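Local atomic coordinates of estrogen receptor (Crassostrea gigas, PDB entry 4N1Y), a protein that probably acts as a constitutively active nuclear receptor of the steroid-receptor family, regulating transcription through a ligand-binding domain whose hormone switch has become vestigial. Residues L82-A87 with E128-N133; L106-W111 with Q122-S127. All coordinates share one frame; numbering follows the deposited sequence.

Contact 1 of 2, residues L82-A87 with E128-N133; sequences LLLNCA and EQMMQN
Met130 reaches across from helix 117-132 and lays its thioether end against Leu84 and Ala87, two residues about one helical turn apart on helix 67-89. The methionine CG stands anti to the carbonyl carbon (chi1 -62°) and the chain runs out extended beyond it, so that sulfur and methyl, rather than the CH2 groups, do the touching. Met130 SD lies 3.8 Å from Ala87 CB, and Met130 CE goes on past this short side chain to Leu84 CD1 at 3.6 Å. Leu84 and Met130 cross at about a right angle, the leucine presenting one methyl branch to the methionine's end. That branch is brought round because Leu84 CG is anti to its backbone N (chi1 177°). The nearest CA atoms, those of Ala87 and Met130, are 8.0 Å apart, a gap spanned largely by the methionine chain. Helix 187-215 adds Leu194 against Met130 and Ile198 against Leu84, while Leu140 and Val147 of helix 137-149 also touch Leu84. No hydrogen bond joins the two segments: this buried join in the helical ligand-binding domain rests on apolar contact, with a polarisable sulfur set against a methyl.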
loop_
_atom_site.group_PDB
_atom_site.type_symbol
_atom_site.label_atom_id
_atom_site.label_comp_id
_atom_site.label_asym_id
_atom_site.label_seq_id
_atom_site.Cartn_x
_atom_site.Cartn_y
_atom_site.Cartn_z
ATOM N N LEU B 82 12.990 5.142 -1.931
ATOM C CA LEU B 82 14.197 4.372 -2.174
ATOM C C LEU B 82 13.893 3.107 -2.972
ATOM O O LEU B 82 14.558 2.840 -3.973
ATOM C CB LEU B 82 14.889 4.015 -0.865
ATOM C CG LEU B 82 15.488 5.197 -0.116
ATOM C CD1 LEU B 82 16.041 4.757 1.220
ATOM C CD2 LEU B 82 16.595 5.835 -0.946
ATOM N N LEU B 83 12.913 2.329 -2.512
ATOM C CA LEU B 83 12.565 1.062 -3.151
ATOM C C LEU B 83 11.948 1.277 -4.531
ATOM O O LEU B 83 12.245 0.540 -5.474
ATOM C CB LEU B 83 11.605 0.264 -2.275
ATOM C CG LEU B 83 12.166 -0.012 -0.876
ATOM C CD1 LEU B 83 11.228 -0.898 -0.047
ATOM C CD2 LEU B 83 13.562 -0.621 -0.961
ATOM N N LEU B 84 11.098 2.291 -4.651
ATOM C CA LEU B 84 10.487 2.586 -5.937
ATOM C C LEU B 84 11.566 2.873 -6.967
ATOM O O LEU B 84 11.507 2.377 -8.090
ATOM C CB LEU B 84 9.521 3.766 -5.840
ATOM C CG LEU B 84 8.933 4.131 -7.199
ATOM C CD1 LEU B 84 7.802 3.186 -7.496
ATOM C CD2 LEU B 84 8.435 5.562 -7.229
ATOM N N ASN B 85 12.555 3.668 -6.581
ATOM C CA ASN B 85 13.641 4.006 -7.484
ATOM C C ASN B 85 14.437 2.789 -7.883
ATOM O O ASN B 85 14.681 2.537 -9.065
ATOM C CB ASN B 85 14.577 5.019 -6.839
ATOM C CG ASN B 85 13.970 6.385 -6.753
ATOM O OD1 ASN B 85 12.950 6.663 -7.390
ATOM N ND2 ASN B 85 14.594 7.260 -5.978
ATOM N N CYS B 86 14.811 2.020 -6.874
ATOM C CA CYS B 86 15.586 0.820 -7.076
ATOM C C CYS B 86 14.908 -0.128 -8.053
ATOM O O CYS B 86 15.568 -0.706 -8.920
ATOM C CB CYS B 86 15.812 0.128 -5.745
ATOM S SG CYS B 86 16.683 -1.425 -5.921
ATOM N N ALA B 87 13.590 -0.257 -7.932
ATOM C CA ALA B 87 12.813 -1.058 -8.871
ATOM C C ALA B 87 13.032 -0.580 -10.299
ATOM O O ALA B 87 13.200 -1.382 -11.214
ATOM C CB ALA B 87 11.333 -1.016 -8.521
ATOM N N GLU B 128 9.685 -6.139 -12.336
ATOM C CA GLU B 128 9.239 -6.890 -13.489
ATOM C C GLU B 128 7.940 -6.338 -14.061
ATOM O O GLU B 128 7.751 -6.294 -15.283
ATOM C CB GLU B 128 9.012 -8.349 -13.130
ATOM C CG GLU B 128 8.989 -9.232 -14.356
ATOM C CD GLU B 128 8.454 -10.608 -14.067
ATOM O OE1 GLU B 128 8.383 -10.977 -12.877
ATOM O OE2 GLU B 128 8.104 -11.317 -15.037
ATOM N N GLN B 129 7.045 -5.909 -13.181
ATOM C CA GLN B 129 5.792 -5.345 -13.634
ATOM C C GLN B 129 6.011 -4.039 -14.371
ATOM O O GLN B 129 5.352 -3.780 -15.385
ATOM C CB GLN B 129 4.845 -5.144 -12.469
ATOM C CG GLN B 129 4.489 -6.437 -11.811
ATOM C CD GLN B 129 3.808 -7.377 -12.753
ATOM O OE1 GLN B 129 2.973 -6.966 -13.554
ATOM N NE2 GLN B 129 4.167 -8.657 -12.677
ATOM N N MET B 130 6.957 -3.240 -13.890
ATOM C CA MET B 130 7.282 -1.986 -14.563
ATOM C C MET B 130 7.814 -2.276 -15.957
ATOM O O MET B 130 7.477 -1.586 -16.924
ATOM C CB MET B 130 8.293 -1.180 -13.767
ATOM C CG MET B 130 7.819 -0.764 -12.384
ATOM S SD MET B 130 9.203 0.026 -11.525
ATOM C CE MET B 130 8.378 1.087 -10.355
ATOM N N MET B 131 8.681 -3.278 -16.040
ATOM C CA MET B 131 9.226 -3.726 -17.317
ATOM C C MET B 131 8.096 -4.146 -18.240
ATOM O O MET B 131 8.064 -3.785 -19.404
ATOM C CB MET B 131 10.211 -4.888 -17.121
ATOM C CG MET B 131 10.752 -5.447 -18.420
ATOM S SD MET B 131 11.574 -7.045 -18.272
ATOM C CE MET B 131 10.150 -8.105 -17.979
ATOM N N GLN B 132 7.175 -4.933 -17.708
ATOM C CA GLN B 132 6.066 -5.433 -18.497
ATOM C C GLN B 132 5.099 -4.333 -18.938
ATOM O O GLN B 132 4.488 -4.435 -19.995
ATOM C CB GLN B 132 5.319 -6.501 -17.705
ATOM C CG GLN B 132 6.096 -7.804 -17.586
ATOM C CD GLN B 132 5.269 -8.920 -16.989
ATOM O OE1 GLN B 132 4.711 -8.781 -15.898
ATOM N NE2 GLN B 132 5.189 -10.039 -17.697
ATOM N N ASN B 133 4.965 -3.278 -18.137
ATOM C CA ASN B 133 4.091 -2.165 -18.493
ATOM C C ASN B 133 4.779 -1.069 -19.291
ATOM O O ASN B 133 4.213 0.004 -19.497
ATOM C CB ASN B 133 3.476 -1.567 -17.248
ATOM C CG ASN B 133 2.397 -2.431 -16.690
ATOM O OD1 ASN B 133 1.317 -2.537 -17.274
ATOM N ND2 ASN B 133 2.673 -3.074 -15.559
#

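Contact 2 of 2, residues L106-W111 with Q122-S127; sequences LDRSSW and QVAAVS
Trp111 packs the tip of its indole against Ala124 where a small beta hairpin of the nuclear-receptor ligand-binding domain, strands 97-99 and 104-107, leads into the short helix 108-113. The other partner, helix 117-132, belongs to the mostly helical body of the fold. Along it, Gln122 comes first; its CB points away from 106-111, and its NE2 donates a hydrogen bond to Gln200 OE1 of helix 187-215; it also packs on Val153 of the second subunit. Val123 rests on Leu98 of the hairpin. Ala124 then carries the contact: its CB points at the six-membered part of the indole and comes to 3.3 Å from Trp111 CH2. The same methyl lies 4.3 Å from Arg108 NH2, at the margin of the interface, and Leu98 touches it as well. Ala125 faces the second subunit, again at Val153, and Val126 packs on His197.

The indole is held from its own side. With CG anti to the carbonyl carbon (chi1 -52°), the ring folds back over the start of its helix, Arg108 CA lying 3.5 Å above the plane of the Trp111 ring, toward the rim. The Arg108 guanidinium has Trp111 CZ3 over its centre, 3.8 Å above the plane, and donates from NH2 to Gly95 O. Phe120 meets the indole edge-to-face. The ring's polar atom is satisfied within the hairpin-helix junction: Trp111 NE1 donates to Leu106 O at 2.9 Å, with an N-H...O angle of 139° and the donor above the carbonyl plane.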
loop_
_atom_site.group_PDB
_atom_site.type_symbol
_atom_site.label_atom_id
_atom_site.label_comp_id
_atom_site.label_asym_id
_atom_site.label_seq_id
_atom_site.Cartn_x
_atom_site.Cartn_y
_atom_site.Cartn_z
ATOM N N LEU B 106 22.597 -7.024 -6.628
ATOM C CA LEU B 106 22.399 -8.182 -5.760
ATOM C C LEU B 106 21.268 -9.100 -6.223
ATOM O O LEU B 106 20.137 -8.661 -6.450
ATOM C CB LEU B 106 22.115 -7.723 -4.332
ATOM C CG LEU B 106 23.134 -6.796 -3.684
ATOM C CD1 LEU B 106 22.730 -6.540 -2.248
ATOM C CD2 LEU B 106 24.512 -7.416 -3.753
ATOM N N ASP B 107 21.577 -10.380 -6.361
ATOM C CA ASP B 107 20.570 -11.358 -6.746
ATOM C C ASP B 107 20.018 -12.077 -5.498
ATOM O O ASP B 107 20.528 -11.871 -4.387
ATOM C CB ASP B 107 21.193 -12.341 -7.750
ATOM C CG ASP B 107 20.168 -13.210 -8.458
ATOM O OD1 ASP B 107 18.992 -13.235 -8.031
ATOM O OD2 ASP B 107 20.549 -13.834 -9.479
ATOM N N ARG B 108 19.006 -12.932 -5.706
ATOM C CA ARG B 108 18.235 -13.603 -4.643
ATOM C C ARG B 108 19.167 -14.221 -3.621
ATOM O O ARG B 108 18.858 -14.275 -2.427
ATOM C CB ARG B 108 17.289 -14.660 -5.224
ATOM C CG ARG B 108 16.646 -14.160 -6.502
ATOM C CD ARG B 108 15.370 -14.854 -6.981
ATOM N NE ARG B 108 14.555 -13.857 -7.671
ATOM C CZ ARG B 108 13.256 -13.641 -7.476
ATOM N NH1 ARG B 108 12.559 -14.376 -6.620
ATOM N NH2 ARG B 108 12.652 -12.682 -8.156
ATOM N N SER B 109 20.287 -14.732 -4.117
ATOM C CA SER B 109 21.335 -15.269 -3.277
ATOM C C SER B 109 21.772 -14.270 -2.212
ATOM O O SER B 109 21.799 -14.584 -1.019
ATOM C CB SER B 109 22.525 -15.652 -4.146
ATOM O OG SER B 109 22.089 -16.169 -5.388
ATOM N N SER B 110 22.084 -13.055 -2.647
ATOM C CA SER B 110 22.498 -12.015 -1.716
ATOM C C SER B 110 21.352 -11.638 -0.777
ATOM O O SER B 110 21.575 -11.403 0.414
ATOM C CB SER B 110 22.979 -10.774 -2.469
ATOM O OG SER B 110 24.077 -11.067 -3.309
ATOM N N TRP B 111 20.128 -11.609 -1.310
ATOM C CA TRP B 111 18.975 -11.197 -0.515
ATOM C C TRP B 111 18.838 -12.068 0.713
ATOM O O TRP B 111 18.475 -11.592 1.787
ATOM C CB TRP B 111 17.663 -11.273 -1.305
ATOM C CG TRP B 111 17.642 -10.569 -2.635
ATOM C CD1 TRP B 111 18.569 -9.687 -3.125
ATOM C CD2 TRP B 111 16.616 -10.666 -3.630
ATOM N NE1 TRP B 111 18.196 -9.253 -4.375
ATOM C CE2 TRP B 111 16.998 -9.834 -4.707
ATOM C CE3 TRP B 111 15.416 -11.382 -3.720
ATOM C CZ2 TRP B 111 16.216 -9.699 -5.859
ATOM C CZ3 TRP B 111 14.648 -11.253 -4.861
ATOM C CH2 TRP B 111 15.051 -10.418 -5.917
ATOM N N GLN B 122 9.448 -8.686 -3.227
ATOM C CA GLN B 122 8.337 -7.839 -3.590
ATOM C C GLN B 122 8.789 -6.712 -4.540
ATOM O O GLN B 122 8.142 -6.422 -5.555
ATOM C CB GLN B 122 7.688 -7.289 -2.327
ATOM C CG GLN B 122 6.331 -6.658 -2.545
ATOM C CD GLN B 122 5.611 -6.406 -1.244
ATOM O OE1 GLN B 122 6.238 -6.203 -0.202
ATOM N NE2 GLN B 122 4.285 -6.456 -1.284
ATOM N N VAL B 123 9.901 -6.074 -4.197
ATOM C CA VAL B 123 10.467 -5.028 -5.039
ATOM C C VAL B 123 10.842 -5.516 -6.417
ATOM O O VAL B 123 10.471 -4.908 -7.415
ATOM C CB VAL B 123 11.720 -4.403 -4.405
ATOM C CG1 VAL B 123 12.323 -3.389 -5.358
ATOM C CG2 VAL B 123 11.367 -3.745 -3.082
ATOM N N ALA B 124 11.597 -6.613 -6.458
ATOM C CA ALA B 124 12.006 -7.241 -7.712
ATOM C C ALA B 124 10.803 -7.571 -8.616
ATOM O O ALA B 124 10.856 -7.356 -9.833
ATOM C CB ALA B 124 12.796 -8.486 -7.420
ATOM N N ALA B 125 9.722 -8.076 -8.016
ATOM C CA ALA B 125 8.497 -8.371 -8.757
ATOM C C ALA B 125 7.873 -7.088 -9.296
ATOM O O ALA B 125 7.407 -7.042 -10.432
ATOM C CB ALA B 125 7.492 -9.109 -7.871
ATOM N N VAL B 126 7.868 -6.047 -8.470
ATOM C CA VAL B 126 7.377 -4.760 -8.910
ATOM C C VAL B 126 8.208 -4.308 -10.102
ATOM O O VAL B 126 7.655 -3.826 -11.096
ATOM C CB VAL B 126 7.429 -3.701 -7.780
ATOM C CG1 VAL B 126 7.394 -2.305 -8.360
ATOM C CG2 VAL B 126 6.289 -3.910 -6.768
ATOM N N SER B 127 9.528 -4.492 -10.013
ATOM C CA SER B 127 10.420 -4.167 -11.125
ATOM C C SER B 127 9.979 -4.845 -12.426
ATOM O O SER B 127 9.844 -4.190 -13.468
ATOM C CB SER B 127 11.853 -4.571 -10.802
ATOM O OG SER B 127 12.753 -4.040 -11.763
#

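How the contacts relate
Both contacts use helix 117-132: contact 2 takes 122-127 and contact 1 the residues that follow, 128-133, where the helix ends, with their centres 11 Å apart. Along the chain, contact 2 is nested within the loop that contact 1 closes. They meet directly, Ser127 OG lying 2.8 Å from Ala87 O in a probable hydrogen bond. Ala87 CB is also 4.1 Å from both Val123 CG1 and Val126 CG1, so an alanine of contact 1 packs against two valines of contact 2. The helix thus joins the domain core at contact 1 to the hairpin side at contact 2. Both also border the second subunit, where Glu128 forms a salt bridge with Arg155 of that subunit.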